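Side-chain contacts in hydrogenase expression/formation protein (HypB) (Archaeoglobus fulgidus, PDB 2WSM), which probably hydrolyses GTP and binds nickel and zinc as a dimerizing maturation factor for hydrogenase: residues Asn21-Ala24 and Leu25-Ser28; Asp95-Met98 and Ile99-Leu103; Asp125-Leu128 and Gly129-Tyr132. All blocks are in the same frame, centred on the assembly; numbering follows the deposited sequence.

Contact 1. Residues Asn21-Ala24 and Leu25-Ser28; sequences NREA and LRES
E23 and R26 meet through an i to i+3 salt bridge in which both carboxylate oxygens are used. The guanidinium comes side-on: R26 NE donates to E23 OE1 at 2.7 Å, almost straight at 175°, and R26 NH2 donates to E23 OE2 at 2.6 Å. Each oxygen offers its syn lone pair, and the two flat groups are nearly coplanar, so two bonds fix the rotation of both ends. E23 starts out away from the next turn, with CG anti to the backbone N (chi1 178°); the bend at chi2 (45°) brings its carboxylate round to R26.

E27 crosses E23 at about a right angle, its CG lying against E23 O and E23 OE2. The carboxylate oxygens E23 OE2 and E27 OE2 come within 3.4 Å of each other, a like-charge approach that the guanidinium probably eases.

Backbone bonds run beneath the side chains: L25 N, R26 N and E27 N donate to N21 O, R22 O and E23 O, and S28 N reaches A24 O at 3.2 Å. A water links the last turn, lying 2.8 Å from S28 OG and bonding weakly to A24 O; S28 OG also bonds T30 OG1.

L25 brings CG and CD1 against the backbone carbonyl N21 O on the buried side. The side chain of N21 is buried as well, its ND2 probably bonding A96 O and L128 O. The arrangement is typical of an amphipathic helix: these are the closing turns of helix 12-28, just ahead of strand 31-37 of the P-loop NTPase fold.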
ATOM      1  N   ASN A  21       8.985 -18.807   6.324  1.00 30.57           N
ATOM      2  CA  ASN A  21       8.092 -19.266   5.272  1.00 29.93           C
ATOM      3  C   ASN A  21       8.900 -19.701   4.057  1.00 31.38           C
ATOM      4  O   ASN A  21       8.608 -20.728   3.437  1.00 31.36           O
ATOM      5  CB  ASN A  21       7.067 -18.190   4.899  1.00 25.11           C
ATOM      6  CG  ASN A  21       6.086 -17.899   6.029  1.00 32.93           C
ATOM      7  OD1 ASN A  21       6.019 -18.635   7.016  1.00 29.15           O
ATOM      8  ND2 ASN A  21       5.329 -16.813   5.892  1.00 31.43           N
ATOM      9  N   ARG A  22       9.932 -18.924   3.744  1.00 31.68           N
ATOM     10  CA  ARG A  22      10.796 -19.203   2.598  1.00 29.89           C
ATOM     11  C   ARG A  22      11.580 -20.506   2.792  1.00 30.95           C
ATOM     12  O   ARG A  22      11.639 -21.346   1.895  1.00 32.07           O
ATOM     13  CB  ARG A  22      11.737 -18.018   2.345  1.00 24.86           C
ATOM     14  CG  ARG A  22      12.594 -18.143   1.098  1.00 33.93           C
ATOM     15  CD  ARG A  22      13.198 -16.794   0.685  1.00 34.80           C
ATOM     16  NE  ARG A  22      12.220 -15.934   0.014  1.00 34.86           N
ATOM     17  CZ  ARG A  22      11.640 -14.871   0.568  1.00 31.81           C
ATOM     18  NH1 ARG A  22      11.940 -14.514   1.807  1.00 28.40           N
ATOM     19  NH2 ARG A  22      10.760 -14.159  -0.124  1.00 28.60           N
ATOM     20  N   GLU A  23      12.156 -20.691   3.973  1.00 31.74           N
ATOM     21  CA  GLU A  23      12.878 -21.931   4.255  1.00 30.83           C
ATOM     22  C   GLU A  23      11.953 -23.142   4.206  1.00 33.14           C
ATOM     23  O   GLU A  23      12.305 -24.171   3.633  1.00 35.71           O
ATOM     24  CB  GLU A  23      13.603 -21.853   5.601  1.00 28.77           C
ATOM     25  CG  GLU A  23      14.348 -23.129   5.998  1.00 37.68           C
ATOM     26  CD  GLU A  23      15.159 -23.750   4.860  1.00 42.39           C
ATOM     27  OE1 GLU A  23      15.531 -23.034   3.908  1.00 39.81           O
ATOM     28  OE2 GLU A  23      15.425 -24.970   4.922  1.00 48.70           O
ATOM     29  N   ALA A  24      10.768 -23.012   4.802  1.00 29.36           N
ATOM     30  CA  ALA A  24       9.805 -24.102   4.814  1.00 30.61           C
ATOM     31  C   ALA A  24       9.405 -24.457   3.392  1.00 32.87           C
ATOM     32  O   ALA A  24       9.346 -25.628   3.028  1.00 34.59           O
ATOM     33  CB  ALA A  24       8.577 -23.729   5.643  1.00 36.75           C
ATOM     34  N   LEU A  25       9.149 -23.435   2.581  1.00 33.97           N
ATOM     35  CA  LEU A  25       8.849 -23.643   1.169  1.00 32.31           C
ATOM     36  C   LEU A  25      10.007 -24.328   0.443  1.00 30.10           C
ATOM     37  O   LEU A  25       9.795 -25.114  -0.482  1.00 27.31           O
ATOM     38  CB  LEU A  25       8.520 -22.311   0.494  1.00 33.09           C
ATOM     39  CG  LEU A  25       7.158 -21.697   0.815  1.00 31.21           C
ATOM     40  CD1 LEU A  25       7.151 -20.216   0.479  1.00 25.95           C
ATOM     41  CD2 LEU A  25       6.050 -22.434   0.061  1.00 32.32           C
ATOM     42  N   ARG A  26      11.230 -24.011   0.854  1.00 33.30           N
ATOM     43  CA  ARG A  26      12.412 -24.612   0.253  1.00 33.92           C
ATOM     44  C   ARG A  26      12.534 -26.076   0.665  1.00 37.12           C
ATOM     45  O   ARG A  26      12.882 -26.930  -0.147  1.00 36.19           O
ATOM     46  CB  ARG A  26      13.674 -23.852   0.655  1.00 35.43           C
ATOM     47  CG  ARG A  26      14.897 -24.186  -0.195  1.00 38.29           C
ATOM     48  CD  ARG A  26      16.184 -23.788   0.513  1.00 40.10           C
ATOM     49  NE  ARG A  26      16.298 -24.474   1.796  1.00 45.21           N
ATOM     50  CZ  ARG A  26      16.744 -25.721   1.934  1.00 47.71           C
ATOM     51  NH1 ARG A  26      17.136 -26.410   0.867  1.00 43.65           N
ATOM     52  NH2 ARG A  26      16.799 -26.279   3.136  1.00 39.05           N
ATOM     53  N   GLU A  27      12.238 -26.365   1.927  1.00 34.69           N
ATOM     54  CA  GLU A  27      12.314 -27.736   2.420  1.00 37.52           C
ATOM     55  C   GLU A  27      11.368 -28.677   1.674  1.00 38.34           C
ATOM     56  O   GLU A  27      11.681 -29.852   1.471  1.00 38.28           O
ATOM     57  CB  GLU A  27      12.015 -27.791   3.916  1.00 34.43           C
ATOM     58  CG  GLU A  27      12.925 -26.918   4.773  1.00 43.47           C
ATOM     59  CD  GLU A  27      12.633 -27.067   6.261  1.00 53.51           C
ATOM     60  OE1 GLU A  27      12.043 -28.101   6.649  1.00 49.13           O
ATOM     61  OE2 GLU A  27      12.991 -26.154   7.042  1.00 54.16           O
ATOM     62  N   SER A  28      10.212 -28.167   1.265  1.00 32.50           N
ATOM     63  CA  SER A  28       9.224 -29.017   0.615  1.00 33.29           C
ATOM     64  C   SER A  28       9.340 -28.991  -0.904  1.00 36.24           C
ATOM     65  O   SER A  28       8.790 -29.855  -1.582  1.00 35.25           O
ATOM     66  CB  SER A  28       7.804 -28.652   1.058  1.00 35.82           C
ATOM     67  OG  SER A  28       7.395 -27.398   0.537  1.00 33.60           O
TER
HETATM   68  O   HOH W   1       6.312 -25.664   2.490  1.00 31.56           O

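Contact 2. Residues Asp95-Met98 and Ile99-Leu103; sequences DAHM and IYHRL
H97 and H101, one turn apart, form a T-shaped pair in which the edge of H101 is directed toward the face of H97. The ring centroids are 5.7 Å apart and the planes stand at 85°, nearly perpendicular. The nearest ring atoms are H97 NE2 and H101 NE2, at 4.3 Å; if both rings were protonated the pair would probably be disfavoured. H97 carries CG anti to its own N (chi1 -166°), which brings its ring round toward H101. Beyond the pair, Y100 places CD2 over one face of H101, 3.4 Å above the plane and displaced toward the edge of the ring.

Beneath the rings a water ties the two histidine backbones together, donating to H97 O at 2.6 Å and accepting from H101 N. Two backbone bonds across this turn, I99 N to A96 O and Y100 N to H97 O, are weak.

On another side M98 packs its CB loosely beside CG2 of I99, while R102 runs its CG past M98 O, 3.6 Å away, before its guanidinium forms a salt bridge with E84. I99 turns inward to I114 and M63, and Y100 lies against K20 and N21 of helix 12-28.

At the start D95 OD1 accepts from M98 N at 3.0 Å, approached nearly along the C-O bond. This is a classic aspartate N-cap, here opening the short helix 96-100 in the nucleotide-binding domain.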
ATOM      1  N   ASP A  95       0.401 -10.715   5.156  1.00 25.61           N
ATOM      2  CA  ASP A  95       1.743 -10.648   5.724  1.00 29.87           C
ATOM      3  C   ASP A  95       2.209 -12.059   6.024  1.00 26.89           C
ATOM      4  O   ASP A  95       1.414 -12.996   5.980  1.00 24.39           O
ATOM      5  CB  ASP A  95       1.807  -9.748   6.972  1.00 22.80           C
ATOM      6  CG  ASP A  95       0.844 -10.173   8.067  1.00 26.86           C
ATOM      7  OD1 ASP A  95       0.488 -11.370   8.154  1.00 29.65           O
ATOM      8  OD2 ASP A  95       0.438  -9.291   8.853  1.00 27.40           O
ATOM      9  N   ALA A  96       3.497 -12.209   6.307  1.00 27.90           N
ATOM     10  CA  ALA A  96       4.075 -13.528   6.531  1.00 27.14           C
ATOM     11  C   ALA A  96       3.356 -14.297   7.648  1.00 22.20           C
ATOM     12  O   ALA A  96       3.219 -15.515   7.580  1.00 23.68           O
ATOM     13  CB  ALA A  96       5.567 -13.413   6.813  1.00 26.76           C
ATOM     14  N   HIS A  97       2.884 -13.577   8.660  1.00 22.50           N
ATOM     15  CA  HIS A  97       2.182 -14.206   9.774  1.00 28.36           C
ATOM     16  C   HIS A  97       0.883 -14.887   9.364  1.00 26.58           C
ATOM     17  O   HIS A  97       0.538 -15.935   9.906  1.00 29.26           O
ATOM     18  CB  HIS A  97       1.900 -13.205  10.899  1.00 31.08           C
ATOM     19  CG  HIS A  97       1.484 -13.855  12.182  1.00 36.89           C
ATOM     20  ND1 HIS A  97       0.190 -14.263  12.426  1.00 40.87           N
ATOM     21  CD2 HIS A  97       2.196 -14.182  13.287  1.00 41.48           C
ATOM     22  CE1 HIS A  97       0.121 -14.808  13.630  1.00 42.76           C
ATOM     23  NE2 HIS A  97       1.326 -14.769  14.172  1.00 45.11           N
ATOM     24  N   MET A  98       0.166 -14.294   8.418  1.00 28.99           N
ATOM     25  CA  MET A  98      -1.119 -14.844   7.980  1.00 29.94           C
ATOM     26  C   MET A  98      -1.008 -16.230   7.351  1.00 29.89           C
ATOM     27  O   MET A  98      -1.977 -16.984   7.336  1.00 31.90           O
ATOM     28  CB  MET A  98      -1.802 -13.912   6.981  1.00 27.86           C
ATOM     29  CG  MET A  98      -2.458 -12.702   7.589  1.00 27.17           C
ATOM     30  SD  MET A  98      -3.073 -11.634   6.279  1.00 29.20           S
ATOM     31  CE  MET A  98      -3.363 -10.107   7.179  1.00 31.67           C
ATOM     32  N   ILE A  99       0.157 -16.565   6.809  1.00 23.49           N
ATOM     33  CA  ILE A  99       0.304 -17.858   6.166  1.00 30.34           C
ATOM     34  C   ILE A  99       1.261 -18.769   6.916  1.00 28.71           C
ATOM     35  O   ILE A  99       1.387 -19.947   6.593  1.00 32.41           O
ATOM     36  CB  ILE A  99       0.786 -17.731   4.703  1.00 31.44           C
ATOM     37  CG1 ILE A  99       2.279 -17.418   4.661  1.00 29.26           C
ATOM     38  CG2 ILE A  99      -0.053 -16.701   3.936  1.00 24.87           C
ATOM     39  CD1 ILE A  99       2.809 -17.194   3.250  1.00 33.99           C
ATOM     40  N   TYR A 100       1.928 -18.212   7.915  1.00 27.97           N
ATOM     41  CA  TYR A 100       2.993 -18.910   8.617  1.00 29.62           C
ATOM     42  C   TYR A 100       2.552 -20.280   9.127  1.00 31.60           C
ATOM     43  O   TYR A 100       3.276 -21.254   8.974  1.00 34.84           O
ATOM     44  CB  TYR A 100       3.521 -18.024   9.746  1.00 33.94           C
ATOM     45  CG  TYR A 100       4.425 -18.715  10.734  1.00 38.99           C
ATOM     46  CD1 TYR A 100       5.554 -19.403  10.312  1.00 37.98           C
ATOM     47  CD2 TYR A 100       4.163 -18.649  12.099  1.00 39.48           C
ATOM     48  CE1 TYR A 100       6.384 -20.025  11.215  1.00 45.39           C
ATOM     49  CE2 TYR A 100       4.990 -19.269  13.013  1.00 43.09           C
ATOM     50  CZ  TYR A 100       6.099 -19.953  12.567  1.00 49.99           C
ATOM     51  OH  TYR A 100       6.922 -20.569  13.478  1.00 55.71           O
ATOM     52  N   HIS A 101       1.352 -20.354   9.700  1.00 31.04           N
ATOM     53  CA  HIS A 101       0.811 -21.623  10.194  1.00 33.81           C
ATOM     54  C   HIS A 101       0.007 -22.379   9.144  1.00 31.68           C
ATOM     55  O   HIS A 101      -0.484 -23.477   9.409  1.00 33.33           O
ATOM     56  CB  HIS A 101      -0.087 -21.400  11.416  1.00 31.53           C
ATOM     57  CG  HIS A 101       0.544 -20.575  12.491  1.00 34.03           C
ATOM     58  ND1 HIS A 101       1.555 -21.050  13.298  1.00 35.68           N
ATOM     59  CD2 HIS A 101       0.296 -19.309  12.903  1.00 34.17           C
ATOM     60  CE1 HIS A 101       1.911 -20.110  14.155  1.00 35.86           C
ATOM     61  NE2 HIS A 101       1.162 -19.043  13.936  1.00 41.61           N
ATOM     62  N   ARG A 102      -0.147 -21.796   7.961  1.00 29.47           N
ATOM     63  CA  ARG A 102      -0.988 -22.408   6.934  1.00 27.99           C
ATOM     64  C   ARG A 102      -0.172 -23.222   5.939  1.00 29.50           C
ATOM     65  O   ARG A 102      -0.674 -24.158   5.322  1.00 30.77           O
ATOM     66  CB  ARG A 102      -1.797 -21.337   6.203  1.00 32.02           C
ATOM     67  CG  ARG A 102      -2.746 -20.538   7.106  1.00 36.44           C
ATOM     68  CD  ARG A 102      -3.977 -21.356   7.479  1.00 33.93           C
ATOM     69  NE  ARG A 102      -3.714 -22.262   8.590  1.00 35.65           N
ATOM     70  CZ  ARG A 102      -4.319 -23.431   8.765  1.00 43.59           C
ATOM     71  NH1 ARG A 102      -4.005 -24.179   9.814  1.00 44.84           N
ATOM     72  NH2 ARG A 102      -5.222 -23.864   7.890  1.00 42.02           N
ATOM     73  N   LEU A 103       1.096 -22.857   5.791  1.00 35.43           N
ATOM     74  CA  LEU A 103       1.969 -23.467   4.800  1.00 29.63           C
ATOM     75  C   LEU A 103       2.087 -24.987   4.913  1.00 31.58           C
ATOM     76  O   LEU A 103       2.207 -25.677   3.901  1.00 32.45           O
ATOM     77  CB  LEU A 103       3.356 -22.822   4.859  1.00 33.93           C
ATOM     78  CG  LEU A 103       3.391 -21.399   4.298  1.00 33.36           C
ATOM     79  CD1 LEU A 103       4.785 -20.804   4.383  1.00 26.17           C
ATOM     80  CD2 LEU A 103       2.903 -21.415   2.860  1.00 30.10           C
TER
HETATM   81  O   HOH W   2      -0.506 -18.339   9.741  1.00 30.21           O

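Contact 3. Residues Asp125-Leu128 and Gly129-Tyr132; sequences DFDL and GENY
E130 folds its carboxylate back over L128, placing OE2 3.1 Å from L128 CB and 2.7 Å from L128 N. The amide donates to the syn lone pair of that oxygen, with a bent N-H...O angle of 132°. E130 CG is wedged beside both backbone neighbours of its CA (chi1 72°), and a further bend at chi2 returns the chain end toward the preceding residues.

D127 makes the complementary bond, an Asx turn. Its OD2 accepts from G129 N at 3.0 Å, the donor standing above the carboxylate plane rather than in it. One acid thus reaches forward and the other back, and two successive amides of the turn are each held by a side chain.

The price is a close approach of like charges, D127 OD2 to E130 OE2 at 3.2 Å, with the carboxylate planes steeply inclined to each other. Two arginines probably offset it: R22 forms a salt bridge with D127 OD2, and R133 with E130 OE1, which also bonds N34. Between the acids G129 adopts a positive phi of 103°, a conformation readily taken by glycine.

The turn lies in the loop joining strands 111-118 and 132-138. Helix 12-28 flanks it, with N14 bonding D127 O. L128 touches N34 of strand 31-37; N131 and Y132 are backbone-bonded to that strand, at A32 and at A32 and N34 respectively, while at the other end F126 packs on C92 of the second subunit.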
ATOM      1  N   ASP A 125       5.271  -3.511   0.766  1.00 28.80           N
ATOM      2  CA  ASP A 125       6.318  -3.728   1.765  1.00 33.17           C
ATOM      3  C   ASP A 125       6.271  -5.059   2.508  1.00 35.62           C
ATOM      4  O   ASP A 125       7.060  -5.275   3.428  1.00 37.77           O
ATOM      5  CB  ASP A 125       6.291  -2.608   2.806  1.00 37.17           C
ATOM      6  CG  ASP A 125       6.825  -1.302   2.269  1.00 42.57           C
ATOM      7  OD1 ASP A 125       6.262  -0.253   2.637  1.00 48.37           O
ATOM      8  OD2 ASP A 125       7.803  -1.324   1.482  1.00 39.98           O
ATOM      9  N   PHE A 126       5.357  -5.947   2.133  1.00 27.66           N
ATOM     10  CA  PHE A 126       5.225  -7.200   2.861  1.00 27.85           C
ATOM     11  C   PHE A 126       5.699  -8.449   2.113  1.00 30.57           C
ATOM     12  O   PHE A 126       5.016  -8.984   1.242  1.00 29.88           O
ATOM     13  CB  PHE A 126       3.809  -7.344   3.410  1.00 24.83           C
ATOM     14  CG  PHE A 126       3.429  -6.226   4.334  1.00 32.68           C
ATOM     15  CD1 PHE A 126       3.773  -6.275   5.676  1.00 31.79           C
ATOM     16  CD2 PHE A 126       2.780  -5.098   3.852  1.00 27.16           C
ATOM     17  CE1 PHE A 126       3.443  -5.234   6.531  1.00 30.72           C
ATOM     18  CE2 PHE A 126       2.449  -4.055   4.697  1.00 29.07           C
ATOM     19  CZ  PHE A 126       2.780  -4.121   6.041  1.00 28.86           C
ATOM     20  N   ASP A 127       6.895  -8.894   2.472  1.00 27.78           N
ATOM     21  CA  ASP A 127       7.433 -10.155   1.990  1.00 29.91           C
ATOM     22  C   ASP A 127       6.648 -11.304   2.631  1.00 26.87           C
ATOM     23  O   ASP A 127       6.570 -11.402   3.847  1.00 25.79           O
ATOM     24  CB  ASP A 127       8.916 -10.243   2.367  1.00 28.23           C
ATOM     25  CG  ASP A 127       9.622 -11.423   1.731  1.00 29.42           C
ATOM     26  OD1 ASP A 127      10.790 -11.657   2.090  1.00 37.26           O
ATOM     27  OD2 ASP A 127       9.024 -12.110   0.876  1.00 27.18           O
ATOM     28  N   LEU A 128       6.055 -12.165   1.815  1.00 25.98           N
ATOM     29  CA  LEU A 128       5.329 -13.310   2.349  1.00 26.12           C
ATOM     30  C   LEU A 128       6.251 -14.518   2.499  1.00 27.00           C
ATOM     31  O   LEU A 128       5.925 -15.476   3.200  1.00 26.83           O
ATOM     32  CB  LEU A 128       4.143 -13.663   1.443  1.00 23.89           C
ATOM     33  CG  LEU A 128       3.136 -12.537   1.180  1.00 23.66           C
ATOM     34  CD1 LEU A 128       1.951 -13.048   0.378  1.00 22.77           C
ATOM     35  CD2 LEU A 128       2.673 -11.911   2.492  1.00 22.89           C
ATOM     36  N   GLY A 129       7.402 -14.459   1.834  1.00 27.38           N
ATOM     37  CA  GLY A 129       8.327 -15.573   1.786  1.00 26.22           C
ATOM     38  C   GLY A 129       8.219 -16.264   0.446  1.00 26.21           C
ATOM     39  O   GLY A 129       8.738 -17.364   0.251  1.00 28.30           O
ATOM     40  N   GLU A 130       7.542 -15.598  -0.484  1.00 26.10           N
ATOM     41  CA  GLU A 130       7.254 -16.154  -1.802  1.00 22.82           C
ATOM     42  C   GLU A 130       8.460 -16.219  -2.750  1.00 22.43           C
ATOM     43  O   GLU A 130       9.435 -15.490  -2.593  1.00 22.57           O
ATOM     44  CB  GLU A 130       6.122 -15.358  -2.462  1.00 23.82           C
ATOM     45  CG  GLU A 130       6.511 -13.972  -2.919  1.00 22.26           C
ATOM     46  CD  GLU A 130       6.360 -12.910  -1.839  1.00 23.76           C
ATOM     47  OE1 GLU A 130       6.165 -11.734  -2.194  1.00 22.21           O
ATOM     48  OE2 GLU A 130       6.441 -13.233  -0.640  1.00 25.97           O
ATOM     49  N   ASN A 131       8.367 -17.106  -3.732  1.00 20.94           N
ATOM     50  CA  ASN A 131       9.353 -17.223  -4.806  1.00 25.04           C
ATOM     51  C   ASN A 131       9.203 -16.145  -5.896  1.00 26.94           C
ATOM     52  O   ASN A 131      10.194 -15.623  -6.404  1.00 27.01           O
ATOM     53  CB  ASN A 131       9.265 -18.611  -5.462  1.00 22.16           C
ATOM     54  CG  ASN A 131       9.437 -19.748  -4.469  1.00 26.46           C
ATOM     55  OD1 ASN A 131       8.655 -19.898  -3.524  1.00 26.39           O
ATOM     56  ND2 ASN A 131      10.461 -20.569  -4.687  1.00 26.95           N
ATOM     57  N   TYR A 132       7.965 -15.834  -6.269  1.00 23.19           N
ATOM     58  CA  TYR A 132       7.699 -14.868  -7.331  1.00 21.84           C
ATOM     59  C   TYR A 132       6.509 -13.964  -7.038  1.00 19.47           C
ATOM     60  O   TYR A 132       5.565 -14.350  -6.359  1.00 22.10           O
ATOM     61  CB  TYR A 132       7.480 -15.581  -8.671  1.00 23.17           C
ATOM     62  CG  TYR A 132       8.661 -16.420  -9.072  1.00 29.25           C
ATOM     63  CD1 TYR A 132       8.763 -17.746  -8.663  1.00 28.93           C
ATOM     64  CD2 TYR A 132       9.690 -15.883  -9.836  1.00 27.40           C
ATOM     65  CE1 TYR A 132       9.853 -18.516  -9.010  1.00 31.00           C
ATOM     66  CE2 TYR A 132      10.789 -16.644 -10.190  1.00 29.76           C
ATOM     67  CZ  TYR A 132      10.863 -17.962  -9.771  1.00 31.86           C
ATOM     68  OH  TYR A 132      11.945 -18.733 -10.119  1.00 33.90           O
TER
HETATM   69  O   HOH W   3       6.393  -9.417  -1.336  1.00 30.95           O

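Along the chain the contacts come in series, 21-28, then 95-103, then 125-132, yet in space their centres form a compact triangle, contact 1 about 12 Å from each of the others and contacts 2 and 3 about 11 Å apart. N21 of contact 1 touches both other contacts, and L25 adds packing against G129 of contact 3, on the same helix as the arginine that pairs with D127. Contacts 2 and 3 also pack directly, I99 and A96 against the backbone of L128 and D127. Helix 12-28 is thereby joined to helix 96-100 and to the loop before strand 132-138, attaching an N-terminal helix to the parallel-sheet GTPase domain on one side of the molecule.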